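Local coordinates for putative uncharacterized protein (Staphylococcus aureus subsp. aureus Mu50, PDB 3FYM) that is of unknown function but probably binds DNA through its N-terminal helix-turn-helix domain while anchored in the membrane, at residues A7-G10 and R11-L15; N38-F41 and D42-P45; L44-K47 and N48-E51. All blocks are in the same frame, centred on the assembly; numbering follows the deposited sequence.

Contact 1: residues A7-G10 and R11-L15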
ATOM      1  N   ALA A   7       8.539   0.178   3.362  1.00 10.33           N
ATOM      2  CA  ALA A   7       8.266   1.352   4.206  1.00 11.08           C
ATOM      3  C   ALA A   7       6.969   1.154   4.966  1.00 10.12           C
ATOM      4  O   ALA A   7       6.854   1.429   6.163  1.00 11.44           O
ATOM      5  CB  ALA A   7       8.240   2.619   3.382  1.00 11.70           C
ATOM      6  N   LEU A   8       5.911   0.729   4.255  1.00  9.48           N
ATOM      7  CA  LEU A   8       4.609   0.517   4.868  1.00  9.92           C
ATOM      8  C   LEU A   8       4.648  -0.582   5.923  1.00 10.25           C
ATOM      9  O   LEU A   8       4.189  -0.410   7.045  1.00 11.12           O
ATOM     10  CB  LEU A   8       3.554   0.196   3.777  1.00  9.26           C
ATOM     11  CG  LEU A   8       3.208   1.368   2.861  1.00  9.74           C
ATOM     12  CD1 LEU A   8       2.428   0.838   1.679  1.00 11.44           C
ATOM     13  CD2 LEU A   8       2.421   2.449   3.607  1.00 11.40           C
ATOM     14  N   LYS A   9       5.205  -1.718   5.543  1.00 10.42           N
ATOM     15  CA  LYS A   9       5.296  -2.878   6.469  1.00 10.83           C
ATOM     16  C   LYS A   9       6.097  -2.514   7.698  1.00 11.83           C
ATOM     17  O   LYS A   9       5.745  -2.909   8.805  1.00 12.65           O
ATOM     18  CB  LYS A   9       5.878  -4.076   5.751  1.00 11.16           C
ATOM     19  CG  LYS A   9       5.917  -5.360   6.580  1.00 13.02           C
ATOM     20  CD  LYS A   9       6.454  -6.534   5.817  1.00 13.12           C
ATOM     21  CE  LYS A   9       6.384  -7.831   6.590  1.00 15.84           C
ATOM     22  NZ  LYS A   9       6.818  -8.952   5.728  1.00 18.26           N
ATOM     23  N   GLY A  10       7.214  -1.824   7.525  1.00 11.87           N
ATOM     24  CA  GLY A  10       8.039  -1.439   8.624  1.00 13.59           C
ATOM     25  C   GLY A  10       7.245  -0.633   9.628  1.00 13.27           C
ATOM     26  O   GLY A  10       7.315  -0.811  10.861  1.00 15.25           O
ATOM     27  N   ARG A  11       6.481   0.359   9.151  1.00 12.43           N
ATOM     28  CA  ARG A  11       5.652   1.156   9.994  1.00 12.77           C
ATOM     29  C   ARG A  11       4.578   0.332  10.702  1.00 12.10           C
ATOM     30  O   ARG A  11       4.360   0.498  11.907  1.00 14.20           O
ATOM     31  CB  ARG A  11       5.006   2.283   9.199  1.00 12.27           C
ATOM     32  CG  ARG A  11       4.037   3.149   9.977  1.00 13.04           C
ATOM     33  CD  ARG A  11       4.665   3.889  11.128  1.00 15.23           C
ATOM     34  NE  ARG A  11       3.610   4.718  11.767  1.00 16.12           N
ATOM     35  CZ  ARG A  11       3.761   5.496  12.831  1.00 17.18           C
ATOM     36  NH1 ARG A  11       4.959   5.547  13.413  1.00 21.56           N
ATOM     37  NH2 ARG A  11       2.728   6.173  13.314  1.00 18.08           N
ATOM     38  N   ARG A  12       3.920  -0.551   9.972  1.00 11.95           N
ATOM     39  CA  ARG A  12       2.934  -1.435  10.563  1.00 12.36           C
ATOM     40  C   ARG A  12       3.562  -2.227  11.719  1.00 13.11           C
ATOM     41  O   ARG A  12       2.966  -2.340  12.788  1.00 14.42           O
ATOM     42  CB  ARG A  12       2.362  -2.391   9.516  1.00 11.56           C
ATOM     43  CG  ARG A  12       1.317  -3.348  10.124  1.00 12.13           C
ATOM     44  CD  ARG A  12       0.802  -4.322   9.087  1.00 11.68           C
ATOM     45  NE  ARG A  12       1.650  -5.250   8.449  1.00 11.47           N
ATOM     46  CZ  ARG A  12       2.198  -6.359   8.967  1.00 10.70           C
ATOM     47  NH1 ARG A  12       2.900  -7.163   8.160  1.00 12.31           N
ATOM     48  NH2 ARG A  12       2.021  -6.641  10.240  1.00 12.09           N
ATOM     49  N   GLU A  13       4.772  -2.731  11.494  1.00 13.84           N
ATOM     50  CA  GLU A  13       5.422  -3.571  12.502  1.00 15.65           C
ATOM     51  C   GLU A  13       5.822  -2.702  13.685  1.00 16.83           C
ATOM     52  O   GLU A  13       5.651  -3.167  14.818  1.00 19.44           O
ATOM     53  CB  GLU A  13       6.554  -4.326  11.888  1.00 17.03           C
ATOM     54  CG  GLU A  13       6.173  -5.407  10.895  1.00 19.89           C
ATOM     55  CD  GLU A  13       7.370  -6.154  10.365  1.00 23.32           C
ATOM     56  OE1 GLU A  13       8.133  -5.543   9.596  1.00 31.53           O
ATOM     57  OE2 GLU A  13       7.485  -7.337  10.702  1.00 31.19           O
ATOM     58  N   ARG A  14       6.328  -1.506  13.454  1.00 17.01           N
ATOM     59  CA  ARG A  14       6.655  -0.590  14.585  1.00 20.02           C
ATOM     60  C   ARG A  14       5.454  -0.217  15.408  1.00 18.13           C
ATOM     61  O   ARG A  14       5.615  -0.033  16.629  1.00 21.82           O
ATOM     62  CB  ARG A  14       7.258   0.701  14.043  1.00 21.10           C
ATOM     63  CG  ARG A  14       8.656   0.390  13.522  1.00 24.79           C
ATOM     64  CD  ARG A  14       9.358   1.682  13.192  1.00 24.71           C
ATOM     65  NE  ARG A  14       8.789   2.556  12.181  1.00 23.35           N
ATOM     66  CZ  ARG A  14       8.985   2.410  10.867  1.00 21.18           C
ATOM     67  NH1 ARG A  14       8.399   3.314  10.143  1.00 20.20           N
ATOM     68  NH2 ARG A  14       9.717   1.438  10.346  1.00 25.88           N
ATOM     69  N   LEU A  15       4.268  -0.188  14.833  1.00 17.38           N
ATOM     70  CA  LEU A  15       3.029   0.078  15.544  1.00 17.76           C
ATOM     71  C   LEU A  15       2.544  -1.182  16.260  1.00 18.34           C
ATOM     72  O   LEU A  15       1.559  -1.071  17.020  1.00 21.76           O
ATOM     73  CB  LEU A  15       1.951   0.564  14.600  1.00 17.14           C
ATOM     74  CG  LEU A  15       2.155   1.990  14.045  1.00 17.04           C
ATOM     75  CD1 LEU A  15       1.200   2.233  12.876  1.00 18.95           C
ATOM     76  CD2 LEU A  15       1.997   3.003  15.136  1.00 20.80           C
TER
HETATM   77  O   HOH W   1       8.594   2.979   7.468  1.00 21.21           O

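Contact 2: residues N38-F41 and D42-P45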
ATOM      1  N   ASN A  38       4.944  -6.451  -0.403  1.00  8.83           N
ATOM      2  CA  ASN A  38       5.962  -7.126  -1.192  1.00  9.24           C
ATOM      3  C   ASN A  38       6.139  -6.517  -2.573  1.00  9.18           C
ATOM      4  O   ASN A  38       6.861  -7.099  -3.415  1.00 10.14           O
ATOM      5  CB  ASN A  38       5.663  -8.629  -1.239  1.00 11.50           C
ATOM      6  CG  ASN A  38       5.880  -9.165   0.179  1.00 14.72           C
ATOM      7  OD1 ASN A  38       4.943  -9.306   0.997  1.00 17.30           O
ATOM      8  ND2 ASN A  38       7.087  -9.365   0.613  1.00 16.56           N
ATOM      9  N   ASN A  39       5.542  -5.363  -2.841  1.00  8.80           N
ATOM     10  CA  ASN A  39       5.639  -4.705  -4.162  1.00  8.98           C
ATOM     11  C   ASN A  39       5.137  -5.617  -5.286  1.00  8.75           C
ATOM     12  O   ASN A  39       5.542  -5.485  -6.442  1.00 10.41           O
ATOM     13  CB  ASN A  39       7.022  -4.138  -4.459  1.00 10.16           C
ATOM     14  CG  ASN A  39       7.266  -2.744  -3.867  1.00 10.35           C
ATOM     15  OD1 ASN A  39       7.019  -2.521  -2.697  1.00 11.29           O
ATOM     16  ND2 ASN A  39       7.805  -1.841  -4.659  1.00 10.61           N
ATOM     17  N   GLU A  40       4.199  -6.502  -4.974  1.00  8.17           N
ATOM     18  CA  GLU A  40       3.625  -7.438  -5.932  1.00  8.53           C
ATOM     19  C   GLU A  40       2.413  -6.842  -6.613  1.00  8.42           C
ATOM     20  O   GLU A  40       1.291  -7.386  -6.597  1.00  8.52           O
ATOM     21  CB  GLU A  40       3.270  -8.753  -5.231  1.00  8.91           C
ATOM     22  CG  GLU A  40       4.494  -9.521  -4.742  1.00  9.44           C
ATOM     23  CD  GLU A  40       4.206 -10.629  -3.756  1.00  9.71           C
ATOM     24  OE1 GLU A  40       3.121 -10.685  -3.154  1.00  9.66           O
ATOM     25  OE2 GLU A  40       5.139 -11.458  -3.546  1.00 12.24           O
ATOM     26  N   PHE A  41       2.586  -5.675  -7.236  1.00  9.00           N
ATOM     27  CA  PHE A  41       1.428  -4.955  -7.775  1.00  9.45           C
ATOM     28  C   PHE A  41       0.758  -5.685  -8.926  1.00  8.80           C
ATOM     29  O   PHE A  41      -0.458  -5.544  -9.130  1.00  9.44           O
ATOM     30  CB  PHE A  41       1.847  -3.545  -8.223  1.00 10.02           C
ATOM     31  CG  PHE A  41       2.476  -2.741  -7.112  1.00  9.98           C
ATOM     32  CD1 PHE A  41       3.810  -2.427  -7.152  1.00 10.40           C
ATOM     33  CD2 PHE A  41       1.726  -2.338  -6.052  1.00 11.32           C
ATOM     34  CE1 PHE A  41       4.425  -1.731  -6.137  1.00 11.97           C
ATOM     35  CE2 PHE A  41       2.315  -1.621  -5.031  1.00 13.67           C
ATOM     36  CZ  PHE A  41       3.661  -1.339  -5.071  1.00 12.79           C
ATOM     37  N   ASP A  42       1.534  -6.485  -9.671  1.00  9.49           N
ATOM     38  CA  ASP A  42       0.922  -7.252 -10.759  1.00  9.86           C
ATOM     39  C   ASP A  42       0.049  -8.405 -10.245  1.00  8.96           C
ATOM     40  O   ASP A  42      -0.636  -9.029 -11.055  1.00 10.86           O
ATOM     41  CB  ASP A  42       1.970  -7.801 -11.717  1.00 12.69           C
ATOM     42  CG  ASP A  42       3.053  -8.580 -11.107  1.00 16.73           C
ATOM     43  OD1 ASP A  42       3.067  -8.859  -9.913  1.00 27.33           O
ATOM     44  OD2 ASP A  42       4.035  -8.891 -11.810  1.00 29.89           O
ATOM     45  N   GLN A  43       0.057  -8.664  -8.954  1.00  7.92           N
ATOM     46  CA  GLN A  43      -0.812  -9.680  -8.372  1.00  7.79           C
ATOM     47  C   GLN A  43      -2.111  -9.056  -7.838  1.00  7.90           C
ATOM     48  O   GLN A  43      -2.973  -9.790  -7.330  1.00  8.84           O
ATOM     49  CB  GLN A  43      -0.053 -10.451  -7.306  1.00  7.91           C
ATOM     50  CG  GLN A  43       1.192 -11.103  -7.872  1.00  9.18           C
ATOM     51  CD  GLN A  43       1.859 -12.069  -6.929  1.00 11.28           C
ATOM     52  OE1 GLN A  43       3.104 -12.136  -6.921  1.00 18.19           O
ATOM     53  NE2 GLN A  43       1.122 -12.892  -6.246  1.00 12.21           N
ATOM     54  N   LEU A  44      -2.297  -7.750  -7.959  1.00  7.74           N
ATOM     55  CA  LEU A  44      -3.572  -7.148  -7.638  1.00  8.02           C
ATOM     56  C   LEU A  44      -4.543  -7.399  -8.792  1.00  8.05           C
ATOM     57  O   LEU A  44      -4.172  -7.192  -9.948  1.00  9.00           O
ATOM     58  CB  LEU A  44      -3.405  -5.665  -7.418  1.00  8.18           C
ATOM     59  CG  LEU A  44      -2.445  -5.262  -6.279  1.00  8.91           C
ATOM     60  CD1 LEU A  44      -2.273  -3.758  -6.288  1.00 10.71           C
ATOM     61  CD2 LEU A  44      -2.876  -5.812  -4.930  1.00 10.34           C
ATOM     62  N   PRO A  45      -5.782  -7.774  -8.524  1.00  8.17           N
ATOM     63  CA  PRO A  45      -6.726  -7.971  -9.641  1.00  8.41           C
ATOM     64  C   PRO A  45      -6.871  -6.745 -10.525  1.00  7.69           C
ATOM     65  O   PRO A  45      -6.974  -6.897 -11.745  1.00  8.54           O
ATOM     66  CB  PRO A  45      -8.018  -8.336  -8.920  1.00  9.54           C
ATOM     67  CG  PRO A  45      -7.543  -9.059  -7.705  1.00 10.39           C
ATOM     68  CD  PRO A  45      -6.347  -8.246  -7.246  1.00  9.05           C
TER
HETATM   69  O   HOH W   2       4.641  -6.398  -9.334  1.00 25.73           O
HETATM   70  O   HOH W   3       4.042 -13.886  -4.356  1.00 20.90           O
HETATM   71  O   HOH W   4       5.649 -13.259  -5.852  1.00 36.70           O

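Contact 3: residues L44-K47 and N48-E51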
ATOM      1  N   LEU A  44      -2.297  -7.750  -7.959  1.00  7.74           N
ATOM      2  CA  LEU A  44      -3.572  -7.148  -7.638  1.00  8.02           C
ATOM      3  C   LEU A  44      -4.543  -7.399  -8.792  1.00  8.05           C
ATOM      4  O   LEU A  44      -4.172  -7.192  -9.948  1.00  9.00           O
ATOM      5  CB  LEU A  44      -3.405  -5.665  -7.418  1.00  8.18           C
ATOM      6  CG  LEU A  44      -2.445  -5.262  -6.279  1.00  8.91           C
ATOM      7  CD1 LEU A  44      -2.273  -3.758  -6.288  1.00 10.71           C
ATOM      8  CD2 LEU A  44      -2.876  -5.812  -4.930  1.00 10.34           C
ATOM      9  N   PRO A  45      -5.782  -7.774  -8.524  1.00  8.17           N
ATOM     10  CA  PRO A  45      -6.726  -7.971  -9.641  1.00  8.41           C
ATOM     11  C   PRO A  45      -6.871  -6.745 -10.525  1.00  7.69           C
ATOM     12  O   PRO A  45      -6.974  -6.897 -11.745  1.00  8.54           O
ATOM     13  CB  PRO A  45      -8.018  -8.336  -8.920  1.00  9.54           C
ATOM     14  CG  PRO A  45      -7.543  -9.059  -7.705  1.00 10.39           C
ATOM     15  CD  PRO A  45      -6.347  -8.246  -7.246  1.00  9.05           C
ATOM     16  N   ASN A  46      -6.903  -5.561  -9.918  1.00  7.34           N
ATOM     17  CA  ASN A  46      -6.923  -4.311 -10.660  1.00  7.33           C
ATOM     18  C   ASN A  46      -5.731  -3.496 -10.225  1.00  6.99           C
ATOM     19  O   ASN A  46      -5.743  -2.843  -9.171  1.00  7.61           O
ATOM     20  CB  ASN A  46      -8.220  -3.544 -10.472  1.00  8.10           C
ATOM     21  CG  ASN A  46      -8.304  -2.386 -11.425  1.00  8.39           C
ATOM     22  OD1 ASN A  46      -7.288  -1.941 -11.970  1.00  9.20           O
ATOM     23  ND2 ASN A  46      -9.524  -1.899 -11.680  1.00  9.88           N
ATOM     24  N   LYS A  47      -4.655  -3.551 -11.010  1.00  7.02           N
ATOM     25  CA  LYS A  47      -3.417  -2.870 -10.694  1.00  7.74           C
ATOM     26  C   LYS A  47      -3.583  -1.382 -10.656  1.00  7.12           C
ATOM     27  O   LYS A  47      -2.791  -0.657 -10.043  1.00  8.25           O
ATOM     28  CB  LYS A  47      -2.367  -3.312 -11.687  1.00  8.69           C
ATOM     29  CG  LYS A  47      -0.943  -2.851 -11.379  1.00 11.43           C
ATOM     30  CD  LYS A  47       0.045  -3.116 -12.447  1.00 20.50           C
ATOM     31  CE  LYS A  47       0.265  -4.298 -13.128  1.00 21.40           C
ATOM     32  NZ  LYS A  47       1.307  -3.983 -14.185  1.00 16.43           N
ATOM     33  N   ASN A  48      -4.627  -0.848 -11.329  1.00  7.38           N
ATOM     34  CA  ASN A  48      -4.897   0.571 -11.265  0.50  7.59           C
ATOM     35  C   ASN A  48      -5.167   1.086  -9.864  1.00  7.70           C
ATOM     36  O   ASN A  48      -5.026   2.290  -9.618  1.00  8.32           O
ATOM     37  CB  ASN A  48      -6.105   0.955 -12.128  0.50  7.72           C
ATOM     38  CG  ASN A  48      -5.769   0.886 -13.601  0.50  8.75           C
ATOM     39  OD1 ASN A  48      -4.616   1.041 -13.982  0.50  9.16           O
ATOM     40  ND2 ASN A  48      -6.816   0.761 -14.358  0.50  9.95           N
ATOM     41  N   TYR A  49      -5.578   0.186  -8.978  1.00  7.35           N
ATOM     42  CA  TYR A  49      -5.863   0.522  -7.568  1.00  8.09           C
ATOM     43  C   TYR A  49      -4.623   0.577  -6.699  1.00  7.52           C
ATOM     44  O   TYR A  49      -4.742   0.832  -5.519  1.00  8.54           O
ATOM     45  CB  TYR A  49      -6.891  -0.462  -6.985  1.00  8.62           C
ATOM     46  CG  TYR A  49      -8.227  -0.503  -7.640  1.00  9.08           C
ATOM     47  CD1 TYR A  49      -9.066  -1.606  -7.383  1.00 11.02           C
ATOM     48  CD2 TYR A  49      -8.679   0.465  -8.495  1.00 10.78           C
ATOM     49  CE1 TYR A  49     -10.299  -1.699  -7.954  1.00 12.26           C
ATOM     50  CE2 TYR A  49      -9.954   0.357  -9.072  1.00 12.68           C
ATOM     51  CZ  TYR A  49     -10.756  -0.717  -8.794  1.00 12.56           C
ATOM     52  OH  TYR A  49     -12.008  -0.862  -9.376  1.00 14.82           O
ATOM     53  N   SER A  50      -3.446   0.300  -7.280  1.00  7.46           N
ATOM     54  CA  SER A  50      -2.223   0.260  -6.459  1.00  7.18           C
ATOM     55  C   SER A  50      -2.049   1.505  -5.620  1.00  7.38           C
ATOM     56  O   SER A  50      -1.804   1.422  -4.394  1.00  7.75           O
ATOM     57  CB  SER A  50      -1.001   0.051  -7.347  1.00  7.82           C
ATOM     58  OG  SER A  50      -0.945  -1.173  -8.000  1.00  8.14           O
ATOM     59  N   GLU A  51      -2.110   2.668  -6.249  1.00  7.60           N
ATOM     60  CA  GLU A  51      -1.938   3.909  -5.491  1.00  7.83           C
ATOM     61  C   GLU A  51      -2.998   4.077  -4.441  1.00  8.00           C
ATOM     62  O   GLU A  51      -2.694   4.461  -3.303  1.00  8.63           O
ATOM     63  CB  GLU A  51      -1.916   5.117  -6.448  1.00  9.25           C
ATOM     64  CG  GLU A  51      -1.715   6.393  -5.676  1.00 10.81           C
ATOM     65  CD  GLU A  51      -1.533   7.626  -6.519  1.00 13.65           C
ATOM     66  OE1 GLU A  51      -1.354   7.577  -7.714  1.00 30.18           O
ATOM     67  OE2 GLU A  51      -1.495   8.692  -5.960  1.00 10.41           O
TER
HETATM   68  O   HOH W   5      -9.680   0.717 -13.091  1.00 18.42           O

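Contact 1: residues A7-G10 and R11-L15
The last two turns of helix 4-14, the first helix of this helix-turn-helix domain, join A7-G10 to R11-L15 through four consecutive i+4 bonds, and R14 folds back over G10 on their surface. The bond from R11 N to A7 O is the longest of the four, at 3.2 Å, and A7 O also accepts a hydrogen bond from a water at 2.7 Å. That water in turn accepts a bond from R14 NH1, again at 2.7 Å, lying at the guanidinium edge in its plane, and so ties the end of R14 back to the helix nearly two turns earlier. R14 reaches it because its chain bends at chi3 (-61°), and the guanidinium lays one face on the glycine backbone, NH2 coming to 3.3 Å from G10 C. G10 has no side chain to hold this flat group off. On another flank the extended K9 chain crosses R12 and E13 obliquely, its CG 3.7 Å from E13 OE1 and 3.9 Å from R12 NH1. K9 NZ lies near both a like and an opposite charge, touching neither, so any net effect is probably small. E13 CG, placed beside its own backbone N (chi1 -69°), leans on K9 O at 3.3 Å. The main polar partners of the other arginines lie beyond the helix: R12 forms a salt bridge with E37 of helix 30-37 and reaches M17 O, whereas R11 bonds V61 O just after helix 50-60. L8 faces inward, against I36 of helix 30-37 and Y57 and A58 of helix 50-60.

Contact 2: residues N38-F41 and D42-P45
A tight turn between E40 and L44, in the connection from helix 30-37 to helix 50-60, brings together neighbouring residues with a polar outer side and an apolar inner one. Q43 N donates to E40 O at 3.0 Å and L44 N to F41 O at 3.1 Å, the i+3 bonds of a short 3-10 segment. Outside, E40 and Q43 cross with their carboxylate and amide planes 22° apart. Q43 OE1 stands 4.0 Å from E40 OE2; both are acceptors and cannot bond each other directly, and two waters bridge them, each donating to E40 OE2 and Q43 OE1. The other carboxylate oxygen, E40 OE1, takes a bond from H35 ND1; H35 is also a zinc ligand, so E40 is a second-shell partner that may help orient the imidazole. Just before the turn, a Schellman motif with N39 at C-prime ends helix 30-37, and a water runs from N39 O to D42 N. On the inner side L44 CD1 meets the edge of the F41 ring near its plane, 4.3 Å from F41 CD2. The ring itself points into the core, against V4 of helix 4-14 and I54 of helix 50-60, while L44 packs on M32 and F53.

Contact 3: residues L44-K47 and N48-E51
K47 O is gripped twice by one residue: S50 OG donates to it at 2.8 Å, in the carbonyl plane and on a lone pair, and S50 N at 3.0 Å from above that plane. With OG beside its own backbone N (chi1 -66°), the hydroxyl folds back toward the preceding turn, and the buried serine oxygen has its hydrogen taken up by the backbone. L44 CD1 closes on the same hydroxyl at 3.4 Å, an apolar neighbour beside the polar pair. One residue before K47, the side chain of N46 also accepts from the backbone ahead. Its OD1 accepts from N48 N at 2.9 Å, a bent bond of 137° at the donor, and N46 O accepts from Y49 N. An asparagine whose side-chain oxygen receives the N-H two residues on forms an Asx turn, and here it starts the chain into the turns that lead to helix 50-60. The rest of N46 lies over one face of the Y49 ring. CB sits 3.9 Å from the ring centroid in a CH-pi contact, and ND2 is 3.4 Å from Y49 CZ, nearer the rim. The amide and ring planes are inclined by 31°, so the amide slants over the ring instead of stacking flat on it. ND2 also donates to a water, which N48 ND2 shares in one of the two conformers of that residue; the bond from Q80 N to N48 OD1 likewise belongs to that conformer. K47 and S50 both touch P77, in the segment after helix 65-71.

How the contacts relate
Contacts 2 and 3 are consecutive turns of one connection, sharing L44 and P45, and they pack directly on each other: F41 CD2 lies 3.5 Å from S50 OG. Contact 1 stands apart within helix 4-14, its centre about 18 Å and 21 Å from theirs, on the opposite side of the chain's centre from contact 3. Each is partly buried, with L8, R12, F41, L44 and S50 inside and E13, R14, D42, Q43, K47 and Y49 exposed. In contact 1 regular helical bonding carries charged side chains, whereas the two turns rely on i+3 bonds and on amide and hydroxyl groups. L8 of contact 1 and F41 and L44 of contact 2 pack on helix 50-60, whose start is contact 3.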